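Local atomic coordinates of Thiol:disulfide interchange protein dsbC (Haemophilus influenzae, PDB entry 1T3B), a protein that probably transfers its disulfide bond to other periplasmic proteins, being reduced in the process, and also acts as a disulfide isomerase. Residues K65-K70 against I175-R180; N72-E77 against V167-E172; M78-A83 against T117-A122; T91-I96 against S184-T189; M136-T141 against E160-N165. All blocks are in the same frame, centred on the assembly; numbering follows the deposited sequence.

How the contacts relate
Contacts 3 and 4 form the buried core: each is an antiparallel strand pair of the thioredoxin-like sheet, held by backbone hydrogen bonds, with largely buried side chains between. They share that sheet, since strands 88-94 and 116-122 lie side by side in it. Contacts 1, 2 and 5 lie outside the sheet and rely on side chains instead. Contacts 1 and 2 both use helix 166-177: contact 1 is a surface leucine-phenylalanine packing, while contact 2, partly buried, adds a salt bridge. Contact 5, whose centre is about 18 Å from the centre of the chain, fastens a coil to helix 131-141 near the start of helix 166-177. W140 from that helix touches contacts 2, 3 and 4.

Contact 1 of 5, residues K65-K70 against I175-R180; sequences KILVDK and IQFGVR
L67 reaches from helix 63-72 to the last turn of helix 166-177, where Q176 and F177 receive it. Its CB lies 4.1 Å from CZ of F177, at the far end of the ring. CG and CD1 then turn to the terminal amide of Q176, which gets there because its chain runs straight out beyond CG (chi2 -173°). The other branch, CD2, is placed over the phenyl face: it stands 4.1 Å from the ring centroid, only 3° off the normal, in a CH-pi contact. CD2 also comes within 3.8 Å of the carbonyl O of Q176. A branched leucine suits this place, since one methyl can sit on an aromatic face while the other packs beside the amide group. The ring is also approached by the backbone of V68, whose N is 4.0 Å from F177 CZ. Beyond this pair, F177 leans on V186 of the sheet and L67 on I36 of strand 35-40. G178 closes the helix in a Schellman motif with positive phi (92°), readily adopted by glycine, and its N bonds I175 O at 2.6 Å. Helix 63-72 joins the N-terminal domain to the thioredoxin-like domain, as the linker helix does in DsbC proteins, and here L67 rests on the catalytic domain at a Schellman-terminated helix end.

Contact 2 of 5, residues N72-E77 against V167-E172; sequences NSYKDE and VKKHYE
Y74 and E77, in the loop that leads from helix 63-72 to the edge strand of the thioredoxin-like sheet, lean on K169 and H170 of helix 166-177. The Y74 ring lies obliquely against the aliphatic part of K169, with CZ 3.4 Å from K169 CD. A long lysine suits this spot because its methylenes can pack on the ring while its ammonium goes on to a charge. The bend at chi3 (63°) turns K169 NZ to E77, where it meets OE2 at 3.2 Å in a salt bridge that uses the syn lone pair. A type I turn from N72 to K75 reverses the chain just before E77, and E77 N bonds Y74 O at 2.6 Å, so the two contacting side chains come off one compact loop. The other carboxylate oxygen, OE1, takes a weak hydrogen bond from H170 NE2 at 3.2 Å, with an N-H...O angle of 128°. Carboxylate and imidazole planes are nearly aligned, 17° apart. Because H170 ND1 is hydrogen-bonded to the backbone N of A122, a ring carrying its proton on NE2 fits both bonds. The imidazole also meets the indole of W140, their planes steeply inclined.

Contact 3 of 5, residues M78-A83 against T117-A122; sequences MIVYPA and TVRYLA
I79 and Y81 pair with Y120 and V118, forming the antiparallel edge of the thioredoxin-like sheet, where strand 79-81 is the outermost strand of this chain on its side. The tight part is the face that carries these four residues, against helices 108-113 and 145-153. I79 N gives a bond of 3.0 Å to Y120 O, on a lone pair in the carbonyl plane. The return bond from Y120 N to I79 O is longer, 3.3 Å, with the donor 60° above the plane. The two tyrosine rings meet rim to rim, planes at 78°, and CE2 of Y81 comes 3.2 Å from CE2 of Y120. Tyrosine suits Y81's place because its ring packs on L108 and L149 while OH bonds N150 and H105. The opposite face, with the partly exposed V80 and R119, is the more open to solvent: V80 CG1 touches T117 CG2 at 3.7 Å, and P82 lies at the exposed end. M78 SD lies over one face of the R119 guanidinium, toward its rim, 3.6 Å from NE, and NH2 is bonded to N72 OD1 and T91 OG1. T117 OG1, chiefly bonded to E86, takes a weak bond from A83 N at 3.4 Å.

Contact 4 of 5, residues T91-I96 against S184-T189; sequences TVFMDI and SIVTST
S184 meets F93 at the start of an antiparallel pair in the thioredoxin-like sheet, where strand 184-186 flanks strand 88-94. It follows P183, at the position that the cis-proline loop takes in thioredoxin-like proteins. S184 O accepts from F93 N at 2.9 Å, while the return bond from S184 N to F93 O is weak. Serine is small enough to lie beside the F93 CB, and its OG bonds G181 O. I185 next points to the other face of the sheet, alongside V92: CG1 lies 3.9 Å from V92 CG2, the two chains pointing the same way. Beta-branched residues favour an extended backbone; I185 packs on L202 of helix 199-208, while V92 meets P183 and Y120. V186 returns to the F93 side. With CG1 anti to the backbone N (chi1 175°), CG2 lies beside that N and touches CE1 at the ring edge of F93, 3.6 Å away. The backbone bond from V186 N to T91 O is short, 2.6 Å, and nearly straight at 174°. V186 O receives T91 N at 3.1 Å and a hydrogen bond from a water at 3.1 Å; T91 OG1 accepts from R119 NH2 and donates to that water at 2.8 Å.

Contact 5 of 5, residues M136-T141 against E160-N165; sequences MEAIWT and EVKTPN
E137 and K162 cross at about a right angle, the glutamate reaching out from helix 131-141 and the lysine lying over the next turn of that helix. E137 CG lies against the backbone of P164, 3.3 Å from its CA, and the bend at chi2 (-67°) turns the carboxylate toward the start of helix 166-177. There OE2 takes a weak bond from N165 N at 3.3 Å and a bond from I166 N. A glutamate suits this place: its negative charge probably gains from the amide groups and positive end of the helix dipole. N165 occupies the N-cap position, but its side chain makes no capping bond. K162 runs past T141 in the opposite direction, its CD and CE each 3.1 Å from T141 OG1, and NZ ends 3.5 Å from A138 CA. The short A138 side chain leaves the helix surface low enough for this lysine to lie close. T141 OG1 itself donates to E137 O at 2.7 Å, from 35° above the carbonyl plane. P164 rests on A133 and K134, I139 faces helix 145-153, and M136 and T141 touch V167 and I166, so helix 131-141 lies between helices 145-153 and 166-177, W140 packing on Y120 and M94 of the central strands.

Contact 1 of 5, residues K65-K70 against I175-R180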
# COMPACT_ATOMS: atom_id res chain seq x y z
N LYS A 65 15.72 -0.42 8.84
CA LYS A 65 17.09 0.01 9.08
C LYS A 65 17.39 1.35 8.41
O LYS A 65 18.25 2.09 8.86
CB LYS A 65 18.06 -1.04 8.58
N ILE A 66 16.69 1.67 7.33
CA ILE A 66 16.92 2.95 6.67
C ILE A 66 16.42 4.03 7.62
O ILE A 66 17.02 5.10 7.75
CB ILE A 66 16.13 3.06 5.32
CG1 ILE A 66 16.67 2.06 4.29
CG2 ILE A 66 16.23 4.49 4.77
N LEU A 67 15.30 3.72 8.27
CA LEU A 67 14.65 4.62 9.21
C LEU A 67 15.51 4.83 10.46
O LEU A 67 15.83 5.96 10.82
CB LEU A 67 13.27 4.05 9.58
CG LEU A 67 12.04 4.96 9.46
CD1 LEU A 67 11.92 5.46 8.04
CD2 LEU A 67 10.77 4.20 9.84
N VAL A 68 15.88 3.73 11.12
CA VAL A 68 16.69 3.80 12.34
C VAL A 68 17.89 4.73 12.21
O VAL A 68 18.19 5.47 13.13
CB VAL A 68 17.21 2.41 12.74
CG1 VAL A 68 18.35 1.98 11.84
CG2 VAL A 68 17.65 2.43 14.18
N ASP A 69 18.58 4.68 11.07
CA ASP A 69 19.73 5.55 10.86
C ASP A 69 19.26 6.99 10.99
O ASP A 69 19.94 7.82 11.59
CB ASP A 69 20.34 5.34 9.46
CG ASP A 69 20.80 3.91 9.22
OD1 ASP A 69 21.07 3.18 10.20
OD2 ASP A 69 20.91 3.52 8.03
N LYS A 70 18.10 7.27 10.40
CA LYS A 70 17.50 8.60 10.45
C LYS A 70 17.41 9.03 11.91
O LYS A 70 17.90 10.09 12.29
CB LYS A 70 16.10 8.54 9.82
CG LYS A 70 15.23 9.77 9.97
CD LYS A 70 15.62 10.86 9.01
CE LYS A 70 14.45 11.79 8.75
NZ LYS A 70 13.21 11.04 8.36
N ILE A 175 5.99 9.51 13.62
CA ILE A 175 4.90 9.02 12.80
C ILE A 175 5.44 7.99 11.82
O ILE A 175 4.85 6.92 11.67
CB ILE A 175 4.20 10.16 12.07
CG1 ILE A 175 3.58 11.09 13.11
CG2 ILE A 175 3.13 9.62 11.14
CD1 ILE A 175 2.74 12.20 12.54
N GLN A 176 6.56 8.29 11.18
CA GLN A 176 7.17 7.36 10.25
C GLN A 176 7.32 6.00 10.92
O GLN A 176 7.12 4.96 10.30
CB GLN A 176 8.55 7.85 9.82
CG GLN A 176 8.54 9.06 8.91
CD GLN A 176 9.93 9.39 8.39
OE1 GLN A 176 10.63 8.52 7.88
NE2 GLN A 176 10.34 10.66 8.52
N PHE A 177 7.68 6.02 12.20
CA PHE A 177 7.85 4.79 12.95
C PHE A 177 6.50 4.18 13.33
O PHE A 177 6.42 3.01 13.69
CB PHE A 177 8.67 5.06 14.21
CG PHE A 177 10.14 4.85 14.04
CD1 PHE A 177 10.67 3.56 14.05
CD2 PHE A 177 10.99 5.92 13.83
CE1 PHE A 177 12.02 3.35 13.85
CE2 PHE A 177 12.36 5.72 13.63
CZ PHE A 177 12.87 4.44 13.64
N GLY A 178 5.44 4.97 13.24
CA GLY A 178 4.13 4.48 13.60
C GLY A 178 3.78 4.75 15.05
O GLY A 178 3.00 4.02 15.65
N VAL A 179 4.36 5.80 15.63
CA VAL A 179 4.04 6.10 17.02
C VAL A 179 2.61 6.61 17.05
O VAL A 179 2.25 7.51 16.29
CB VAL A 179 4.99 7.17 17.61
CG1 VAL A 179 4.79 7.26 19.12
CG2 VAL A 179 6.43 6.82 17.27
N ARG A 180 1.80 6.05 17.93
CA ARG A 180 0.40 6.46 18.03
C ARG A 180 0.01 6.86 19.44
O ARG A 180 -1.16 7.04 19.77
CB ARG A 180 -0.48 5.32 17.52
CG ARG A 180 -0.12 4.90 16.11
CD ARG A 180 -0.93 3.72 15.65
NE ARG A 180 -2.37 3.95 15.77
CZ ARG A 180 -3.30 3.22 15.17
NH1 ARG A 180 -2.97 2.20 14.38
NH2 ARG A 180 -4.58 3.51 15.35

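Contact 2 of 5, residues N72-E77 against V167-E172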
# COMPACT_ATOMS: atom_id res chain seq x y z
N ASN A 72 18.81 7.65 14.83
CA ASN A 72 20.13 7.77 15.41
C ASN A 72 20.79 9.06 15.00
O ASN A 72 21.43 9.73 15.80
CB ASN A 72 20.99 6.60 14.97
CG ASN A 72 20.77 5.38 15.81
OD1 ASN A 72 20.16 5.48 16.87
ND2 ASN A 72 21.27 4.24 15.37
N SER A 73 20.62 9.45 13.74
CA SER A 73 21.23 10.67 13.26
C SER A 73 20.83 11.91 14.07
O SER A 73 21.30 13.00 13.79
CB SER A 73 20.88 10.90 11.79
OG SER A 73 19.65 11.60 11.67
N TYR A 74 19.97 11.73 15.07
CA TYR A 74 19.48 12.84 15.89
C TYR A 74 20.09 12.82 17.29
O TYR A 74 19.81 13.68 18.11
CB TYR A 74 17.95 12.80 16.00
CG TYR A 74 17.24 13.09 14.70
CD1 TYR A 74 17.79 13.98 13.78
CD2 TYR A 74 16.01 12.52 14.41
CE1 TYR A 74 17.12 14.30 12.59
CE2 TYR A 74 15.33 12.83 13.23
CZ TYR A 74 15.89 13.72 12.32
OH TYR A 74 15.22 14.04 11.16
N LYS A 75 20.91 11.80 17.52
CA LYS A 75 21.60 11.59 18.77
C LYS A 75 21.86 12.86 19.61
O LYS A 75 21.55 12.90 20.79
CB LYS A 75 22.91 10.86 18.46
CG LYS A 75 23.93 10.78 19.58
CD LYS A 75 25.22 10.11 19.08
CE LYS A 75 26.35 10.25 20.11
NZ LYS A 75 27.61 9.62 19.63
N ASP A 76 22.42 13.90 18.99
CA ASP A 76 22.73 15.15 19.71
C ASP A 76 21.54 16.06 20.01
O ASP A 76 21.72 17.23 20.34
CB ASP A 76 23.78 15.96 18.94
CG ASP A 76 25.07 15.19 18.73
OD1 ASP A 76 25.49 14.46 19.66
OD2 ASP A 76 25.67 15.32 17.65
N GLU A 77 20.34 15.52 19.89
CA GLU A 77 19.11 16.27 20.14
C GLU A 77 18.32 15.53 21.19
O GLU A 77 17.39 16.06 21.81
CB GLU A 77 18.31 16.41 18.85
CG GLU A 77 18.88 17.44 17.90
CD GLU A 77 18.22 17.44 16.55
OE1 GLU A 77 16.99 17.39 16.48
OE2 GLU A 77 18.95 17.50 15.54
N VAL A 167 11.24 19.69 17.87
CA VAL A 167 10.22 18.80 18.40
C VAL A 167 9.40 18.35 17.21
O VAL A 167 8.90 17.22 17.17
CB VAL A 167 9.33 19.51 19.44
CG1 VAL A 167 10.06 19.59 20.77
CG2 VAL A 167 8.98 20.90 18.97
N LYS A 168 9.28 19.23 16.23
CA LYS A 168 8.54 18.93 15.01
C LYS A 168 9.27 17.84 14.25
O LYS A 168 8.66 16.86 13.82
CB LYS A 168 8.41 20.19 14.16
CG LYS A 168 7.43 20.09 13.01
CD LYS A 168 7.21 21.47 12.37
CE LYS A 168 6.44 21.35 11.08
NZ LYS A 168 7.12 20.43 10.12
N LYS A 169 10.58 17.99 14.09
CA LYS A 169 11.35 16.99 13.37
C LYS A 169 11.26 15.64 14.10
O LYS A 169 11.18 14.60 13.47
CB LYS A 169 12.81 17.43 13.23
CG LYS A 169 13.70 16.42 12.51
CD LYS A 169 15.04 17.02 12.14
CE LYS A 169 15.85 17.44 13.36
NZ LYS A 169 17.09 18.18 12.97
N HIS A 170 11.25 15.68 15.43
CA HIS A 170 11.14 14.46 16.22
C HIS A 170 9.76 13.86 16.06
O HIS A 170 9.59 12.64 16.02
CB HIS A 170 11.39 14.75 17.70
CG HIS A 170 12.81 15.09 18.02
ND1 HIS A 170 13.22 15.48 19.27
CD2 HIS A 170 13.93 15.07 17.25
CE1 HIS A 170 14.53 15.69 19.26
NE2 HIS A 170 14.98 15.45 18.05
N TYR A 171 8.76 14.72 15.98
CA TYR A 171 7.39 14.29 15.82
C TYR A 171 7.21 13.53 14.51
O TYR A 171 6.79 12.38 14.50
CB TYR A 171 6.50 15.52 15.81
CG TYR A 171 5.05 15.18 15.78
CD1 TYR A 171 4.33 15.01 16.96
CD2 TYR A 171 4.37 15.02 14.57
CE1 TYR A 171 2.98 14.71 16.94
CE2 TYR A 171 3.02 14.72 14.54
CZ TYR A 171 2.33 14.56 15.72
OH TYR A 171 0.99 14.26 15.69
N GLU A 172 7.52 14.19 13.41
CA GLU A 172 7.41 13.59 12.10
C GLU A 172 8.15 12.27 11.98
O GLU A 172 7.67 11.36 11.32
CB GLU A 172 7.89 14.60 11.06
CG GLU A 172 7.18 15.94 11.19
CD GLU A 172 7.75 16.99 10.27
OE1 GLU A 172 8.99 17.06 10.15
OE2 GLU A 172 6.96 17.77 9.69

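Contact 3 of 5, residues M78-A83 against T117-A122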
# COMPACT_ATOMS: atom_id res chain seq x y z
N MET A 78 18.73 14.29 21.40
CA MET A 78 18.11 13.41 22.37
C MET A 78 18.56 13.81 23.76
O MET A 78 19.68 14.25 23.94
CB MET A 78 18.52 11.97 22.08
CG MET A 78 17.92 11.43 20.80
SD MET A 78 18.66 9.89 20.27
CE MET A 78 18.42 10.04 18.54
N ILE A 79 17.66 13.66 24.73
CA ILE A 79 17.97 13.98 26.11
C ILE A 79 18.32 12.65 26.77
O ILE A 79 17.45 11.94 27.24
CB ILE A 79 16.77 14.65 26.78
CG1 ILE A 79 16.38 15.90 25.98
CG2 ILE A 79 17.13 15.00 28.22
CD1 ILE A 79 15.44 16.85 26.68
N VAL A 80 19.61 12.34 26.80
CA VAL A 80 20.12 11.08 27.34
C VAL A 80 20.29 10.93 28.84
O VAL A 80 20.66 11.87 29.53
CB VAL A 80 21.47 10.73 26.68
CG1 VAL A 80 21.79 9.26 26.88
CG2 VAL A 80 21.43 11.07 25.22
N TYR A 81 20.05 9.72 29.32
CA TYR A 81 20.18 9.34 30.71
C TYR A 81 20.94 8.01 30.70
O TYR A 81 20.35 6.97 30.97
CB TYR A 81 18.79 9.13 31.34
CG TYR A 81 17.99 10.38 31.54
CD1 TYR A 81 18.07 11.09 32.73
CD2 TYR A 81 17.16 10.87 30.55
CE1 TYR A 81 17.35 12.25 32.92
CE2 TYR A 81 16.44 12.04 30.73
CZ TYR A 81 16.54 12.72 31.92
OH TYR A 81 15.82 13.88 32.11
N PRO A 82 22.25 8.04 30.41
CA PRO A 82 23.12 6.86 30.35
C PRO A 82 23.07 5.98 31.59
O PRO A 82 22.64 6.43 32.65
CB PRO A 82 24.51 7.46 30.15
CG PRO A 82 24.25 8.83 29.58
CD PRO A 82 23.06 9.27 30.38
N ALA A 83 23.52 4.74 31.47
CA ALA A 83 23.52 3.83 32.61
C ALA A 83 24.96 3.46 32.96
O ALA A 83 25.80 3.41 32.06
CB ALA A 83 22.73 2.58 32.29
N THR A 117 20.16 2.44 28.67
CA THR A 117 20.32 3.88 28.47
C THR A 117 19.06 4.43 27.81
O THR A 117 18.71 4.04 26.69
CB THR A 117 21.50 4.16 27.53
OG1 THR A 117 22.73 3.98 28.24
CG2 THR A 117 21.43 5.57 26.98
N VAL A 118 18.38 5.35 28.49
CA VAL A 118 17.16 5.94 27.94
C VAL A 118 17.46 7.24 27.20
O VAL A 118 18.07 8.14 27.75
CB VAL A 118 16.13 6.19 29.06
CG1 VAL A 118 14.87 6.80 28.48
CG2 VAL A 118 15.80 4.89 29.77
N ARG A 119 17.04 7.32 25.94
CA ARG A 119 17.28 8.51 25.13
C ARG A 119 15.95 9.08 24.66
O ARG A 119 15.22 8.44 23.92
CB ARG A 119 18.14 8.13 23.92
CG ARG A 119 19.20 7.07 24.21
CD ARG A 119 20.23 6.97 23.10
NE ARG A 119 19.60 6.75 21.80
CZ ARG A 119 20.25 6.60 20.66
NH1 ARG A 119 21.58 6.63 20.64
NH2 ARG A 119 19.58 6.41 19.53
N TYR A 120 15.63 10.30 25.10
CA TYR A 120 14.37 10.90 24.73
C TYR A 120 14.36 11.75 23.48
O TYR A 120 15.26 12.55 23.22
CB TYR A 120 13.80 11.78 25.85
CG TYR A 120 13.42 11.09 27.14
CD1 TYR A 120 12.44 10.10 27.18
CD2 TYR A 120 14.02 11.46 28.33
CE1 TYR A 120 12.07 9.50 28.39
CE2 TYR A 120 13.66 10.87 29.53
CZ TYR A 120 12.70 9.90 29.55
OH TYR A 120 12.40 9.34 30.76
N LEU A 121 13.28 11.58 22.73
CA LEU A 121 12.97 12.32 21.53
C LEU A 121 11.62 12.89 21.92
O LEU A 121 10.92 12.31 22.74
CB LEU A 121 12.83 11.37 20.34
CG LEU A 121 14.15 10.99 19.69
CD1 LEU A 121 13.93 10.02 18.59
CD2 LEU A 121 14.79 12.25 19.15
N ALA A 122 11.24 14.02 21.34
CA ALA A 122 9.97 14.61 21.69
C ALA A 122 8.84 14.13 20.80
O ALA A 122 9.03 13.83 19.62
CB ALA A 122 10.05 16.13 21.63

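Contact 4 of 5, residues T91-I96 against S184-T189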
# COMPACT_ATOMS: atom_id res chain seq x y z
N THR A 91 15.53 4.34 22.51
CA THR A 91 15.04 5.70 22.29
C THR A 91 13.54 5.73 22.56
O THR A 91 12.78 4.95 21.99
CB THR A 91 15.28 6.16 20.86
OG1 THR A 91 16.66 6.01 20.52
CG2 THR A 91 14.90 7.62 20.72
N VAL A 92 13.11 6.66 23.41
CA VAL A 92 11.72 6.77 23.81
C VAL A 92 11.09 8.06 23.32
O VAL A 92 11.68 9.12 23.48
CB VAL A 92 11.60 6.75 25.34
CG1 VAL A 92 10.19 6.96 25.78
CG2 VAL A 92 12.15 5.46 25.86
N PHE A 93 9.91 7.96 22.71
CA PHE A 93 9.20 9.16 22.27
C PHE A 93 8.32 9.53 23.44
O PHE A 93 7.49 8.76 23.89
CB PHE A 93 8.38 8.90 21.01
CG PHE A 93 9.20 8.80 19.76
CD1 PHE A 93 9.83 7.61 19.41
CD2 PHE A 93 9.38 9.92 18.95
CE1 PHE A 93 10.62 7.54 18.26
CE2 PHE A 93 10.17 9.85 17.81
CZ PHE A 93 10.79 8.66 17.47
N MET A 94 8.50 10.74 23.93
CA MET A 94 7.78 11.12 25.11
C MET A 94 7.07 12.46 25.03
O MET A 94 7.41 13.30 24.21
CB MET A 94 8.80 11.09 26.25
CG MET A 94 8.33 11.64 27.55
SD MET A 94 9.61 12.74 28.16
CE MET A 94 9.20 14.22 27.31
N ASP A 95 6.06 12.63 25.87
CA ASP A 95 5.28 13.86 25.94
C ASP A 95 5.27 14.27 27.41
O ASP A 95 5.21 13.42 28.29
CB ASP A 95 3.86 13.62 25.43
CG ASP A 95 3.10 14.91 25.22
OD1 ASP A 95 3.03 15.71 26.18
OD2 ASP A 95 2.57 15.12 24.11
N ILE A 96 5.30 15.57 27.67
CA ILE A 96 5.35 16.05 29.05
C ILE A 96 4.04 16.04 29.80
O ILE A 96 4.01 16.18 31.02
CB ILE A 96 5.96 17.47 29.10
CG1 ILE A 96 5.20 18.39 28.16
CG2 ILE A 96 7.41 17.42 28.71
CD1 ILE A 96 5.69 19.79 28.17
N SER A 184 6.65 5.56 23.86
CA SER A 184 6.85 4.55 22.83
C SER A 184 8.35 4.34 22.73
O SER A 184 9.07 5.25 22.36
CB SER A 184 6.28 5.03 21.49
OG SER A 184 4.87 5.17 21.54
N ILE A 185 8.79 3.13 23.08
CA ILE A 185 10.20 2.74 23.08
C ILE A 185 10.65 2.14 21.75
O ILE A 185 10.12 1.13 21.31
CB ILE A 185 10.48 1.68 24.15
CG1 ILE A 185 10.14 2.19 25.55
CG2 ILE A 185 11.91 1.24 24.05
CD1 ILE A 185 8.72 1.93 26.00
N VAL A 186 11.64 2.75 21.12
CA VAL A 186 12.16 2.22 19.86
C VAL A 186 13.46 1.52 20.15
O VAL A 186 14.41 2.11 20.64
CB VAL A 186 12.42 3.33 18.83
CG1 VAL A 186 13.07 2.74 17.59
CG2 VAL A 186 11.12 4.02 18.48
N THR A 187 13.50 0.23 19.85
CA THR A 187 14.66 -0.60 20.09
C THR A 187 15.88 -0.14 19.31
O THR A 187 15.76 0.56 18.31
CB THR A 187 14.34 -2.06 19.75
OG1 THR A 187 14.58 -2.89 20.89
CG2 THR A 187 15.17 -2.53 18.57
N SER A 188 17.06 -0.53 19.77
CA SER A 188 18.30 -0.16 19.10
C SER A 188 18.45 -0.88 17.77
O SER A 188 19.27 -0.50 16.94
CB SER A 188 19.49 -0.47 20.00
OG SER A 188 19.36 -1.74 20.60
N THR A 189 17.65 -1.93 17.58
CA THR A 189 17.67 -2.70 16.33
C THR A 189 16.51 -2.23 15.45
O THR A 189 15.99 -2.99 14.64
CB THR A 189 17.52 -4.24 16.59
OG1 THR A 189 16.16 -4.55 16.94
CG2 THR A 189 18.45 -4.68 17.72
O HOH W 1 17.30 3.26 20.23

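Contact 5 of 5, residues M136-T141 against E160-N165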
# COMPACT_ATOMS: atom_id res chain seq x y z
N MET A 136 8.08 22.18 25.19
CA MET A 136 8.99 21.10 24.87
C MET A 136 10.09 21.54 23.94
O MET A 136 11.19 21.00 23.98
CB MET A 136 8.23 19.92 24.27
CG MET A 136 7.50 19.11 25.34
SD MET A 136 6.64 17.69 24.71
CE MET A 136 5.05 18.36 24.61
N GLU A 137 9.80 22.52 23.10
CA GLU A 137 10.83 23.02 22.20
C GLU A 137 11.86 23.67 23.10
O GLU A 137 13.06 23.45 22.97
CB GLU A 137 10.24 24.05 21.24
CG GLU A 137 10.45 23.72 19.79
CD GLU A 137 11.90 23.78 19.38
OE1 GLU A 137 12.56 24.77 19.73
OE2 GLU A 137 12.38 22.85 18.69
N ALA A 138 11.37 24.46 24.04
CA ALA A 138 12.23 25.15 24.98
C ALA A 138 13.09 24.12 25.69
O ALA A 138 14.31 24.25 25.74
CB ALA A 138 11.40 25.91 25.99
N ILE A 139 12.45 23.09 26.23
CA ILE A 139 13.17 22.05 26.96
C ILE A 139 14.23 21.33 26.15
O ILE A 139 15.33 21.12 26.63
CB ILE A 139 12.21 20.98 27.52
CG1 ILE A 139 11.27 21.60 28.53
CG2 ILE A 139 13.00 19.87 28.17
CD1 ILE A 139 10.17 20.67 28.98
N TRP A 140 13.89 20.95 24.92
CA TRP A 140 14.81 20.20 24.07
C TRP A 140 15.99 20.98 23.52
O TRP A 140 16.99 20.39 23.11
CB TRP A 140 14.02 19.57 22.92
CG TRP A 140 13.83 18.09 23.08
CD1 TRP A 140 14.59 17.09 22.54
CD2 TRP A 140 12.86 17.45 23.91
NE1 TRP A 140 14.16 15.87 22.99
CE2 TRP A 140 13.10 16.06 23.84
CE3 TRP A 140 11.82 17.92 24.72
CZ2 TRP A 140 12.34 15.14 24.55
CZ3 TRP A 140 11.07 17.01 25.42
CH2 TRP A 140 11.33 15.63 25.33
N THR A 141 15.88 22.31 23.52
CA THR A 141 16.93 23.20 23.01
C THR A 141 17.60 24.03 24.10
O THR A 141 18.48 24.84 23.81
CB THR A 141 16.37 24.17 21.96
OG1 THR A 141 15.29 24.92 22.54
CG2 THR A 141 15.87 23.43 20.74
N GLU A 160 9.19 31.15 29.66
CA GLU A 160 9.30 31.62 28.29
C GLU A 160 8.95 30.45 27.39
O GLU A 160 8.41 29.46 27.87
CB GLU A 160 10.72 32.15 28.03
CG GLU A 160 11.84 31.25 28.51
CD GLU A 160 12.02 30.01 27.64
OE1 GLU A 160 11.11 29.16 27.63
OE2 GLU A 160 13.08 29.89 26.98
N VAL A 161 9.24 30.54 26.10
CA VAL A 161 8.89 29.43 25.22
C VAL A 161 9.33 29.69 23.80
O VAL A 161 9.38 30.83 23.37
CB VAL A 161 7.36 29.19 25.24
CG1 VAL A 161 6.80 29.19 23.82
CG2 VAL A 161 7.05 27.90 25.94
N LYS A 162 9.65 28.61 23.09
CA LYS A 162 10.10 28.70 21.70
C LYS A 162 9.06 28.16 20.73
O LYS A 162 8.03 27.62 21.13
CB LYS A 162 11.41 27.93 21.53
CG LYS A 162 12.58 28.43 22.38
CD LYS A 162 13.84 27.61 22.14
CE LYS A 162 14.98 27.95 23.12
NZ LYS A 162 14.69 27.58 24.54
N THR A 163 9.34 28.30 19.44
CA THR A 163 8.43 27.83 18.41
C THR A 163 8.86 26.45 17.92
O THR A 163 10.02 26.24 17.54
CB THR A 163 8.39 28.80 17.20
OG1 THR A 163 7.72 30.01 17.59
CG2 THR A 163 7.66 28.18 16.03
N PRO A 164 7.93 25.50 17.93
CA PRO A 164 8.15 24.12 17.50
C PRO A 164 9.04 24.05 16.27
O PRO A 164 8.81 24.77 15.30
CB PRO A 164 6.75 23.62 17.26
CG PRO A 164 5.98 24.31 18.34
CD PRO A 164 6.50 25.71 18.24
N ASN A 165 10.05 23.19 16.33
CA ASN A 165 10.99 23.02 15.23
C ASN A 165 11.69 21.68 15.33
O ASN A 165 11.53 20.83 14.47
CB ASN A 165 12.03 24.14 15.27
CG ASN A 165 13.09 23.99 14.17
OD1 ASN A 165 14.06 24.76 14.12
ND2 ASN A 165 12.91 23.01 13.29